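Local atomic coordinates of acetylserotonin O-methyltransferase (Homo sapiens, PDB entry 4A6D), a protein that transfers a methyl group from S-adenosyl-L-methionine to N-acetylserotonin, yielding melatonin and S-adenosyl-L-homocysteine. Residues Leu70-Lys74 with Arg85-Ser90. Numbering follows the deposited sequence.
With SO4 (sulfate ion), chain G.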
loop_
_atom_site.group_PDB
_atom_site.type_symbol
_atom_site.label_atom_id
_atom_site.label_comp_id
_atom_site.label_asym_id
_atom_site.label_seq_id
_atom_site.Cartn_x
_atom_site.Cartn_y
_atom_site.Cartn_z
ATOM N N LEU A 70 8.280 -11.158 -5.833
ATOM C CA LEU A 70 6.838 -10.953 -6.032
ATOM C C LEU A 70 6.288 -11.787 -7.195
ATOM O O LEU A 70 5.082 -11.806 -7.393
ATOM C CB LEU A 70 6.509 -9.452 -6.282
ATOM C CG LEU A 70 6.645 -8.476 -5.099
ATOM C CD1 LEU A 70 6.307 -7.058 -5.529
ATOM C CD2 LEU A 70 5.774 -8.893 -3.903
ATOM N N LYS A 71 7.151 -12.462 -7.967
ATOM C CA LYS A 71 6.750 -13.277 -9.143
ATOM C C LYS A 71 6.300 -12.430 -10.329
ATOM O O LYS A 71 5.563 -12.913 -11.205
ATOM C CB LYS A 71 5.762 -14.432 -8.821
ATOM C CG LYS A 71 6.339 -15.526 -7.907
ATOM C CD LYS A 71 5.789 -15.452 -6.460
ATOM C CE LYS A 71 4.323 -15.859 -6.316
ATOM N NZ LYS A 71 3.727 -15.401 -5.025
ATOM N N LEU A 72 6.759 -11.165 -10.373
ATOM C CA LEU A 72 6.457 -10.303 -11.510
ATOM C C LEU A 72 7.578 -10.539 -12.531
ATOM O O LEU A 72 7.342 -10.426 -13.730
ATOM C CB LEU A 72 6.349 -8.814 -11.110
ATOM C CG LEU A 72 5.293 -8.447 -10.059
ATOM C CD1 LEU A 72 5.515 -7.042 -9.521
ATOM C CD2 LEU A 72 3.879 -8.648 -10.588
ATOM N N LEU A 73 8.781 -10.914 -12.054
ATOM C CA LEU A 73 9.927 -11.242 -12.911
ATOM C C LEU A 73 10.599 -12.584 -12.552
ATOM O O LEU A 73 10.467 -13.083 -11.428
ATOM C CB LEU A 73 10.988 -10.122 -12.918
ATOM C CG LEU A 73 10.604 -8.742 -13.442
ATOM C CD1 LEU A 73 11.776 -7.802 -13.313
ATOM C CD2 LEU A 73 10.131 -8.790 -14.899
ATOM N N LYS A 74 11.323 -13.160 -13.526
ATOM C CA LYS A 74 12.095 -14.389 -13.359
ATOM C C LYS A 74 13.578 -14.017 -13.457
ATOM O O LYS A 74 13.939 -13.135 -14.237
ATOM C CB LYS A 74 11.761 -15.425 -14.453
ATOM C CG LYS A 74 10.408 -16.135 -14.323
ATOM C CD LYS A 74 10.383 -17.514 -15.017
ATOM C CE LYS A 74 10.339 -17.454 -16.532
ATOM N NZ LYS A 74 10.169 -18.798 -17.157
ATOM N N ARG A 85 14.115 -11.529 -16.759
ATOM C CA ARG A 85 13.207 -11.712 -17.880
ATOM C C ARG A 85 11.766 -11.575 -17.382
ATOM O O ARG A 85 11.520 -11.721 -16.182
ATOM C CB ARG A 85 13.475 -13.065 -18.586
ATOM C CG ARG A 85 12.780 -14.286 -17.988
ATOM C CD ARG A 85 13.315 -15.579 -18.575
ATOM N NE ARG A 85 13.461 -16.624 -17.556
ATOM C CZ ARG A 85 14.469 -16.709 -16.688
ATOM N NH1 ARG A 85 15.438 -15.796 -16.691
ATOM N NH2 ARG A 85 14.511 -17.694 -15.802
ATOM N N ASN A 86 10.826 -11.279 -18.291
ATOM C CA ASN A 86 9.410 -11.147 -17.957
ATOM C C ASN A 86 8.779 -12.516 -17.682
ATOM O O ASN A 86 9.283 -13.557 -18.137
ATOM C CB ASN A 86 8.646 -10.444 -19.088
ATOM C CG ASN A 86 8.677 -8.934 -19.067
ATOM O OD1 ASN A 86 8.459 -8.286 -18.038
ATOM N ND2 ASN A 86 8.858 -8.336 -20.237
ATOM N N THR A 87 7.675 -12.496 -16.923
ATOM C CA THR A 87 6.842 -13.658 -16.604
ATOM C C THR A 87 5.644 -13.645 -17.574
ATOM O O THR A 87 5.569 -12.774 -18.449
ATOM C CB THR A 87 6.314 -13.540 -15.166
ATOM O OG1 THR A 87 5.739 -12.240 -14.986
ATOM C CG2 THR A 87 7.367 -13.839 -14.122
ATOM N N GLU A 88 4.689 -14.580 -17.399
ATOM C CA GLU A 88 3.475 -14.601 -18.219
ATOM C C GLU A 88 2.639 -13.404 -17.790
ATOM O O GLU A 88 2.131 -12.681 -18.641
ATOM C CB GLU A 88 2.694 -15.911 -18.028
ATOM C CG GLU A 88 3.250 -17.071 -18.840
ATOM C CD GLU A 88 2.662 -17.297 -20.221
ATOM O OE1 GLU A 88 1.937 -16.412 -20.733
ATOM O OE2 GLU A 88 2.946 -18.371 -20.802
ATOM N N LEU A 89 2.610 -13.142 -16.462
ATOM C CA LEU A 89 1.923 -12.036 -15.794
ATOM C C LEU A 89 2.327 -10.672 -16.374
ATOM O O LEU A 89 1.463 -9.909 -16.782
ATOM C CB LEU A 89 2.263 -12.088 -14.274
ATOM C CG LEU A 89 1.306 -11.381 -13.302
ATOM C CD1 LEU A 89 1.464 -11.925 -11.898
ATOM C CD2 LEU A 89 1.498 -9.878 -13.308
ATOM N N SER A 90 3.629 -10.350 -16.342
ATOM C CA SER A 90 4.166 -9.069 -16.791
ATOM C C SER A 90 4.070 -8.863 -18.285
ATOM O O SER A 90 3.827 -7.746 -18.724
ATOM C CB SER A 90 5.585 -8.834 -16.270
ATOM O OG SER A 90 6.484 -9.892 -16.563
HETATM S S SO4 G . 6.273 -17.787 -15.993
HETATM O O1 SO4 G . 5.546 -18.750 -16.842
HETATM O O2 SO4 G . 7.186 -17.015 -16.823
HETATM O O3 SO4 G . 5.309 -16.873 -15.360
HETATM O O4 SO4 G . 7.033 -18.511 -14.963
#
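Lys-74 and Arg-85 face each other as an antiparallel hydrogen-bonded pair, with Lys-74 N giving a nearly straight bond to Arg-85 O (3.0 Å, 174°) and Arg-85 N returning one to Lys-74 O. Their side chains share one face of the sheet. The guanidinium of Arg-85 lies with a face against CB of Lys-74, offset toward its rim, and NE comes 3.4 Å from Lys-74 CE. Long aliphatic stems suit this outer face, covering the strands: NH1 of Arg-85 forms a salt bridge with Glu-76, and the end of Lys-74 lies beside a sulfate, probably from the crystallisation liquor. An alanine in place of Arg-85 would probably leave Glu-76 without its charge partner and bare the flank of Lys-74.

Further along, Thr-87 ties the helix start to the loop before strand 73-78. Its OG1 stands between the backbone N and the carbonyl carbon (chi1 50°), which lets one hydroxyl work twice: it donates to Leu-72 O at 2.7 Å, from above the carbonyl plane, and accepts from Ser-90 N at 3.1 Å. Its methyl CG2 sits by the Lys-71 and Leu-72 carbonyl oxygens and touches Lys-74 CG. Ser-90 OG in turn accepts from Thr-87 N, so two small hydroxyl residues close a capping box at the start of helix 88-94, where Glu-88 N also binds sulfate O3. On the buried side, Leu-72 CD2 meets Leu-89 CD2 at 3.8 Å; these leucines also pack on Tyr-15 and Leu-12, respectively, of the second subunit. CD2 of Leu-73 lies against Arg-85 O and Asn-86 OD1, while the side chain also packs on helices 33-39 and 57-69.

A Schellman motif, with positive phi at Lys-71, closes helix 57-69; the hairpin of strands 73-78 and 81-86 follows, then helix 88-94, the hairpin being the wing, consistent with a winged-helix-like dimerisation domain.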